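Local coordinates for cell division control protein Cdc48 (Mycobacterium smegmatis, PDB 5E7P) that probably binds and hydrolyses ATP as a Cdc48-type AAA ATPase with two P-loop modules, and is seen here with ADP bound, at residues K354-P359 against P380-R385; V491-A496 against V649-P654. All coordinates share one frame; numbering follows the deposited sequence.

Contact 1. Residues K354-P359 against P380-R385; sequences KAVATP and PEVCDR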
ATOM      1  N   LYS A 354      -4.450  -1.990  31.404  1.00 47.05           N
ATOM      2  CA  LYS A 354      -5.185  -2.742  32.415  1.00 46.94           C
ATOM      3  C   LYS A 354      -5.582  -4.116  31.884  1.00 42.22           C
ATOM      4  O   LYS A 354      -5.558  -5.110  32.618  1.00 41.07           O
ATOM      5  CB  LYS A 354      -6.425  -1.956  32.851  1.00 50.24           C
ATOM      6  CG  LYS A 354      -7.475  -2.772  33.584  1.00 55.41           C
ATOM      7  CD  LYS A 354      -8.729  -1.948  33.831  1.00 62.04           C
ATOM      8  CE  LYS A 354      -9.887  -2.817  34.305  1.00 66.93           C
ATOM      9  NZ  LYS A 354      -9.585  -3.517  35.583  1.00 70.13           N
ATOM     10  N   ALA A 355      -5.946  -4.167  30.606  1.00 37.66           N
ATOM     11  CA  ALA A 355      -6.334  -5.424  29.974  1.00 36.13           C
ATOM     12  C   ALA A 355      -5.149  -6.381  29.837  1.00 33.45           C
ATOM     13  O   ALA A 355      -5.259  -7.564  30.149  1.00 32.02           O
ATOM     14  CB  ALA A 355      -6.974  -5.163  28.617  1.00 33.77           C
ATOM     15  N   VAL A 356      -4.018  -5.858  29.374  1.00 32.21           N
ATOM     16  CA  VAL A 356      -2.817  -6.663  29.160  1.00 30.43           C
ATOM     17  C   VAL A 356      -2.305  -7.289  30.462  1.00 32.62           C
ATOM     18  O   VAL A 356      -1.790  -8.405  30.466  1.00 33.49           O
ATOM     19  CB  VAL A 356      -1.708  -5.824  28.494  1.00 29.61           C
ATOM     20  CG1 VAL A 356      -0.427  -6.626  28.350  1.00 29.74           C
ATOM     21  CG2 VAL A 356      -2.174  -5.323  27.134  1.00 29.70           C
ATOM     22  N   ALA A 357      -2.473  -6.576  31.569  1.00 32.80           N
ATOM     23  CA  ALA A 357      -2.009  -7.062  32.864  1.00 33.91           C
ATOM     24  C   ALA A 357      -2.956  -8.097  33.477  1.00 35.14           C
ATOM     25  O   ALA A 357      -2.645  -8.693  34.508  1.00 36.95           O
ATOM     26  CB  ALA A 357      -1.800  -5.893  33.819  1.00 33.82           C
ATOM     27  N   THR A 358      -4.105  -8.308  32.841  1.00 34.17           N
ATOM     28  CA  THR A 358      -5.093  -9.262  33.336  1.00 37.77           C
ATOM     29  C   THR A 358      -4.770 -10.695  32.910  1.00 40.51           C
ATOM     30  O   THR A 358      -4.600 -10.973  31.720  1.00 41.70           O
ATOM     31  CB  THR A 358      -6.514  -8.908  32.854  1.00 38.75           C
ATOM     32  OG1 THR A 358      -6.823  -7.553  33.208  1.00 41.23           O
ATOM     33  CG2 THR A 358      -7.537  -9.838  33.493  1.00 39.06           C
ATOM     34  N   PRO A 359      -4.679 -11.610  33.889  1.00 39.45           N
ATOM     35  CA  PRO A 359      -4.447 -13.035  33.624  1.00 39.86           C
ATOM     36  C   PRO A 359      -5.559 -13.626  32.757  1.00 40.38           C
ATOM     37  O   PRO A 359      -6.738 -13.364  33.008  1.00 38.95           O
ATOM     38  CB  PRO A 359      -4.484 -13.662  35.022  1.00 42.64           C
ATOM     39  CG  PRO A 359      -4.155 -12.545  35.956  1.00 43.16           C
ATOM     40  CD  PRO A 359      -4.727 -11.310  35.330  1.00 41.53           C
ATOM     41  N   PRO A 380       6.451  -2.158  26.175  1.00 40.99           N
ATOM     42  CA  PRO A 380       6.350  -3.409  26.939  1.00 42.86           C
ATOM     43  C   PRO A 380       5.042  -3.568  27.712  1.00 44.65           C
ATOM     44  O   PRO A 380       4.612  -4.699  27.935  1.00 45.73           O
ATOM     45  CB  PRO A 380       7.520  -3.306  27.920  1.00 44.89           C
ATOM     46  CG  PRO A 380       8.523  -2.480  27.209  1.00 44.86           C
ATOM     47  CD  PRO A 380       7.734  -1.474  26.417  1.00 42.79           C
ATOM     48  N   GLU A 381       4.421  -2.459  28.103  1.00 45.50           N
ATOM     49  CA  GLU A 381       3.220  -2.510  28.935  1.00 47.81           C
ATOM     50  C   GLU A 381       1.954  -2.831  28.145  1.00 43.51           C
ATOM     51  O   GLU A 381       0.991  -3.358  28.700  1.00 43.66           O
ATOM     52  CB  GLU A 381       3.035  -1.202  29.715  1.00 54.64           C
ATOM     53  CG  GLU A 381       4.175  -0.865  30.667  1.00 60.85           C
ATOM     54  CD  GLU A 381       5.349  -0.199  29.967  1.00 64.57           C
ATOM     55  OE1 GLU A 381       5.118   0.520  28.969  1.00 63.60           O
ATOM     56  OE2 GLU A 381       6.500  -0.397  30.415  1.00 67.17           O
ATOM     57  N   VAL A 382       1.950  -2.505  26.857  1.00 39.53           N
ATOM     58  CA  VAL A 382       0.802  -2.802  26.004  1.00 39.25           C
ATOM     59  C   VAL A 382       1.165  -3.844  24.948  1.00 39.61           C
ATOM     60  O   VAL A 382       0.997  -5.042  25.175  1.00 43.90           O
ATOM     61  CB  VAL A 382       0.244  -1.536  25.332  1.00 38.93           C
ATOM     62  CG1 VAL A 382      -1.102  -1.828  24.686  1.00 36.94           C
ATOM     63  CG2 VAL A 382       0.109  -0.419  26.353  1.00 41.14           C
ATOM     64  N   CYS A 383       1.663  -3.392  23.800  1.00 35.67           N
ATOM     65  CA  CYS A 383       2.152  -4.316  22.774  1.00 33.38           C
ATOM     66  C   CYS A 383       3.666  -4.460  22.854  1.00 32.88           C
ATOM     67  O   CYS A 383       4.409  -3.597  22.386  1.00 32.24           O
ATOM     68  CB  CYS A 383       1.736  -3.865  21.372  1.00 30.40           C
ATOM     69  SG  CYS A 383      -0.040  -3.964  21.059  1.00 42.86           S
ATOM     70  N   ASP A 384       4.114  -5.558  23.450  1.00 33.72           N
ATOM     71  CA  ASP A 384       5.534  -5.772  23.693  1.00 36.15           C
ATOM     72  C   ASP A 384       6.245  -6.335  22.466  1.00 34.85           C
ATOM     73  O   ASP A 384       7.473  -6.307  22.384  1.00 36.90           O
ATOM     74  CB  ASP A 384       5.733  -6.709  24.886  1.00 38.51           C
ATOM     75  CG  ASP A 384       5.268  -8.123  24.597  1.00 42.93           C
ATOM     76  OD1 ASP A 384       4.056  -8.401  24.737  1.00 43.55           O
ATOM     77  OD2 ASP A 384       6.119  -8.961  24.228  1.00 46.02           O
ATOM     78  N   ARG A 385       5.473  -6.844  21.513  1.00 30.96           N
ATOM     79  CA  ARG A 385       6.057  -7.454  20.323  1.00 30.83           C
ATOM     80  C   ARG A 385       5.237  -7.176  19.065  1.00 31.23           C
ATOM     81  O   ARG A 385       4.056  -6.832  19.138  1.00 31.11           O
ATOM     82  CB  ARG A 385       6.237  -8.960  20.529  1.00 27.73           C
ATOM     83  CG  ARG A 385       4.941  -9.737  20.615  1.00 27.63           C
ATOM     84  CD  ARG A 385       5.184 -11.130  21.170  1.00 31.10           C
ATOM     85  NE  ARG A 385       5.458 -11.106  22.602  1.00 34.35           N
ATOM     86  CZ  ARG A 385       5.932 -12.139  23.291  1.00 37.13           C
ATOM     87  NH1 ARG A 385       6.198 -13.284  22.675  1.00 36.76           N
ATOM     88  NH2 ARG A 385       6.145 -12.027  24.595  1.00 38.73           N
TER

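Contact 2. Residues V491-A496 against V649-P654; sequences VETKRA and VFVEPP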
ATOM      1  N   VAL A 491      20.188  -2.688 -15.036  1.00 44.24           N
ATOM      2  CA  VAL A 491      20.537  -4.089 -15.259  1.00 44.01           C
ATOM      3  C   VAL A 491      21.538  -4.606 -14.228  1.00 43.87           C
ATOM      4  O   VAL A 491      21.289  -5.607 -13.562  1.00 45.39           O
ATOM      5  CB  VAL A 491      21.120  -4.305 -16.676  1.00 44.38           C
ATOM      6  CG1 VAL A 491      21.508  -5.768 -16.886  1.00 42.54           C
ATOM      7  CG2 VAL A 491      20.126  -3.854 -17.739  1.00 45.30           C
ATOM      8  N   GLU A 492      22.666  -3.915 -14.098  1.00 43.39           N
ATOM      9  CA  GLU A 492      23.715  -4.332 -13.175  1.00 42.61           C
ATOM     10  C   GLU A 492      23.280  -4.213 -11.716  1.00 40.11           C
ATOM     11  O   GLU A 492      23.596  -5.078 -10.900  1.00 39.92           O
ATOM     12  CB  GLU A 492      25.000  -3.533 -13.420  1.00 45.87           C
ATOM     13  CG  GLU A 492      26.075  -3.716 -12.354  1.00 49.72           C
ATOM     14  CD  GLU A 492      26.478  -5.172 -12.146  1.00 53.25           C
ATOM     15  OE1 GLU A 492      26.844  -5.527 -11.004  1.00 54.19           O
ATOM     16  OE2 GLU A 492      26.437  -5.960 -13.118  1.00 53.95           O
ATOM     17  N   THR A 493      22.556  -3.148 -11.391  1.00 36.53           N
ATOM     18  CA  THR A 493      22.072  -2.958 -10.028  1.00 34.36           C
ATOM     19  C   THR A 493      21.031  -4.019  -9.667  1.00 33.59           C
ATOM     20  O   THR A 493      21.095  -4.614  -8.591  1.00 33.37           O
ATOM     21  CB  THR A 493      21.479  -1.554  -9.815  1.00 34.89           C
ATOM     22  OG1 THR A 493      22.492  -0.565 -10.045  1.00 36.01           O
ATOM     23  CG2 THR A 493      20.960  -1.412  -8.395  1.00 33.39           C
ATOM     24  N   LYS A 494      20.080  -4.251 -10.570  1.00 33.04           N
ATOM     25  CA  LYS A 494      19.084  -5.305 -10.384  1.00 32.44           C
ATOM     26  C   LYS A 494      19.764  -6.646 -10.167  1.00 33.36           C
ATOM     27  O   LYS A 494      19.384  -7.411  -9.284  1.00 32.97           O
ATOM     28  CB  LYS A 494      18.164  -5.407 -11.601  1.00 31.37           C
ATOM     29  CG  LYS A 494      17.120  -4.313 -11.708  1.00 32.07           C
ATOM     30  CD  LYS A 494      16.391  -4.413 -13.037  1.00 34.21           C
ATOM     31  CE  LYS A 494      15.232  -3.439 -13.110  1.00 36.65           C
ATOM     32  NZ  LYS A 494      14.471  -3.575 -14.383  1.00 39.06           N
ATOM     33  N   ARG A 495      20.777  -6.914 -10.985  1.00 34.23           N
ATOM     34  CA  ARG A 495      21.520  -8.163 -10.935  1.00 37.20           C
ATOM     35  C   ARG A 495      22.175  -8.331  -9.568  1.00 34.98           C
ATOM     36  O   ARG A 495      22.016  -9.364  -8.919  1.00 34.16           O
ATOM     37  CB  ARG A 495      22.575  -8.173 -12.048  1.00 42.46           C
ATOM     38  CG  ARG A 495      23.079  -9.551 -12.468  1.00 46.75           C
ATOM     39  CD  ARG A 495      24.245  -9.999 -11.606  1.00 50.99           C
ATOM     40  NE  ARG A 495      25.288  -8.981 -11.515  1.00 53.73           N
ATOM     41  CZ  ARG A 495      26.259  -8.984 -10.605  1.00 54.86           C
ATOM     42  NH1 ARG A 495      26.321  -9.953  -9.699  1.00 54.41           N
ATOM     43  NH2 ARG A 495      27.165  -8.017 -10.596  1.00 55.37           N
ATOM     44  N   ALA A 496      22.900  -7.305  -9.135  1.00 34.44           N
ATOM     45  CA  ALA A 496      23.602  -7.340  -7.857  1.00 32.67           C
ATOM     46  C   ALA A 496      22.642  -7.499  -6.682  1.00 30.66           C
ATOM     47  O   ALA A 496      22.900  -8.277  -5.769  1.00 29.58           O
ATOM     48  CB  ALA A 496      24.455  -6.091  -7.679  1.00 31.53           C
ATOM     49  N   VAL A 649      27.399  -1.420  -2.904  1.00 34.77           N
ATOM     50  CA  VAL A 649      26.891  -1.379  -4.269  1.00 34.26           C
ATOM     51  C   VAL A 649      26.739   0.066  -4.733  1.00 38.07           C
ATOM     52  O   VAL A 649      25.917   0.817  -4.206  1.00 38.71           O
ATOM     53  CB  VAL A 649      25.538  -2.096  -4.402  1.00 32.06           C
ATOM     54  CG1 VAL A 649      25.083  -2.096  -5.857  1.00 30.39           C
ATOM     55  CG2 VAL A 649      25.628  -3.518  -3.868  1.00 31.45           C
ATOM     56  N   PHE A 650      27.542   0.449  -5.719  1.00 39.90           N
ATOM     57  CA  PHE A 650      27.475   1.792  -6.282  1.00 39.65           C
ATOM     58  C   PHE A 650      26.534   1.836  -7.482  1.00 36.98           C
ATOM     59  O   PHE A 650      26.710   1.097  -8.449  1.00 37.65           O
ATOM     60  CB  PHE A 650      28.873   2.283  -6.675  1.00 41.59           C
ATOM     61  CG  PHE A 650      28.869   3.569  -7.455  1.00 43.35           C
ATOM     62  CD1 PHE A 650      28.168   4.672  -6.997  1.00 43.89           C
ATOM     63  CD2 PHE A 650      29.580   3.678  -8.637  1.00 44.09           C
ATOM     64  CE1 PHE A 650      28.164   5.854  -7.714  1.00 45.44           C
ATOM     65  CE2 PHE A 650      29.583   4.859  -9.356  1.00 44.66           C
ATOM     66  CZ  PHE A 650      28.875   5.948  -8.894  1.00 45.59           C
ATOM     67  N   VAL A 651      25.529   2.701  -7.403  1.00 34.44           N
ATOM     68  CA  VAL A 651      24.602   2.903  -8.507  1.00 34.81           C
ATOM     69  C   VAL A 651      25.109   4.029  -9.398  1.00 38.33           C
ATOM     70  O   VAL A 651      25.015   5.207  -9.045  1.00 38.15           O
ATOM     71  CB  VAL A 651      23.186   3.244  -8.003  1.00 34.10           C
ATOM     72  CG1 VAL A 651      22.251   3.511  -9.175  1.00 32.31           C
ATOM     73  CG2 VAL A 651      22.649   2.120  -7.125  1.00 33.61           C
ATOM     74  N   GLU A 652      25.661   3.656 -10.549  1.00 41.18           N
ATOM     75  CA  GLU A 652      26.183   4.618 -11.512  1.00 44.82           C
ATOM     76  C   GLU A 652      25.068   5.487 -12.077  1.00 42.86           C
ATOM     77  O   GLU A 652      23.922   5.046 -12.171  1.00 43.03           O
ATOM     78  CB  GLU A 652      26.880   3.884 -12.662  1.00 50.27           C
ATOM     79  CG  GLU A 652      28.209   3.247 -12.299  1.00 56.00           C
ATOM     80  CD  GLU A 652      29.392   4.149 -12.612  1.00 61.67           C
ATOM     81  OE1 GLU A 652      29.174   5.252 -13.162  1.00 63.48           O
ATOM     82  OE2 GLU A 652      30.539   3.753 -12.309  1.00 63.11           O
ATOM     83  N   PRO A 653      25.399   6.730 -12.453  1.00 40.91           N
ATOM     84  CA  PRO A 653      24.460   7.530 -13.242  1.00 38.38           C
ATOM     85  C   PRO A 653      24.310   6.881 -14.610  1.00 37.51           C
ATOM     86  O   PRO A 653      25.286   6.331 -15.124  1.00 39.20           O
ATOM     87  CB  PRO A 653      25.168   8.881 -13.366  1.00 39.77           C
ATOM     88  CG  PRO A 653      26.614   8.578 -13.171  1.00 41.22           C
ATOM     89  CD  PRO A 653      26.656   7.450 -12.185  1.00 42.14           C
ATOM     90  N   PRO A 654      23.105   6.933 -15.194  1.00 34.10           N
ATOM     91  CA  PRO A 654      22.827   6.189 -16.425  1.00 32.46           C
ATOM     92  C   PRO A 654      23.659   6.663 -17.619  1.00 35.26           C
ATOM     93  O   PRO A 654      23.572   7.825 -18.011  1.00 35.21           O
ATOM     94  CB  PRO A 654      21.340   6.467 -16.668  1.00 29.90           C
ATOM     95  CG  PRO A 654      21.093   7.769 -16.011  1.00 29.71           C
ATOM     96  CD  PRO A 654      21.968   7.780 -14.792  1.00 31.95           C
TER
HETATM   97  O   HOH W   1      25.045  -1.211  -9.311  1.00 22.83           O

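Contact 1. Residues K354-P359 against P380-R385
V356 of helix 344-356 faces the loop that leads into strand 385-388, its CA 6.2 Å from the CA of V382 and no hydrogen bond joining the two backbones. The contact lies in the first AAA (P-loop NTPase) module, where this helix packs on the loop between sheet strands 361-366 and 385-388. The side chain of V356 does most of the touching, and it meets main-chain oxygens before it meets another side chain. CG1 lies 3.6 Å from O of E381, and CG2 lies 3.7 Å from O of V382; each methyl also has the other oxygen as a more distant neighbour, so the fork of the valine is set against two consecutive carbonyls. With CG1 anti to the backbone N (chi1 176°), CG2 falls beside that N, and both branches are turned to the loop. V382 directs its CB away from the helix, yet its CG1 still comes to 4.4 Å from V356 CG2. Both valines also touch F363 of strand 361-366, and V382 reaches L352 one helical turn back.

The hydrogen bonds and the salt bridge lie within each segment. T358 OG1 donates to O of K354 at 2.8 Å, while N of T358 bonds to O of A355. Where the loop runs into strand 385-388, R385 NE forms a salt bridge with D384 OD2 at 2.8 Å, on the syn side but 24° out of the carboxylate plane. Helix and loop therefore meet by van der Waals touch of V356 methyls on two carbonyl oxygens, plus a loose valine-valine approach.

Contact 2. Residues V491-A496 against V649-P654
T493 and A496, one turn apart on helix 491-506, face V651 and V649 in the second RecA-like P-loop module; V649 belongs to strand 645-650, an outermost strand of the parallel sheet within this chain, and V651 lies just past its end. The closest CA pair is T493 with V651, at 6.6 Å.

Van der Waals contact comes in two patches. At the first, T493 and V651 cross at about a right angle: CG2 of V651 approaches OG1 of T493 to 4.0 Å and CG2 of T493 to 4.1 Å, so one valine branch sits over both arms of the threonine. At the second, A496 CB meets V649 CG1 at 4.4 Å, a looser touch between a lone methyl and one branch. On the neighbouring strand 521-525, V649 touches V522 and L524, and V651 touches L524, while T493 also touches V535 of helix 534-539. V651 borders the nucleotide site as well: its side chain is about 4 Å from those of the ADP-binding residues C530 and K532, and about 7 Å from bound ADP.

Backbone hydrogen bonds stay on each side. N of A496 bonds to O of E492 within the helix, and V649 and V651 pair with strand 521-525.

The polar link across the contact is made by water. With OG1 of T493 anti to the carbonyl carbon (chi1 -61°), the hydroxyl is turned to the strand side, where a water lies 2.7 Å from OG1. That water gives a hydrogen to the backbone O of F650, with 3.0 Å between the two oxygens.

Along the chain the two contacts come one after the other, both segments of contact 1 preceding both of contact 2. They do not touch: their centres are 46 Å apart and their nearest atoms about 30 Å. They share no helix, strand or sheet. Contact 1 belongs to the first AAA module, where helix 344-356 meets the loop between strands 361-366 and 385-388; contact 2 belongs to the second, where helix 491-506 meets strand 645-650 and the residues just after it. Within this chain, strands 385-388 and 645-650 are each outermost in their sheets. Contact 2 borders an ADP site, whereas contact 1 lies away from the ADP-binding residues; each ties together parts of its own module and neither bridges the two.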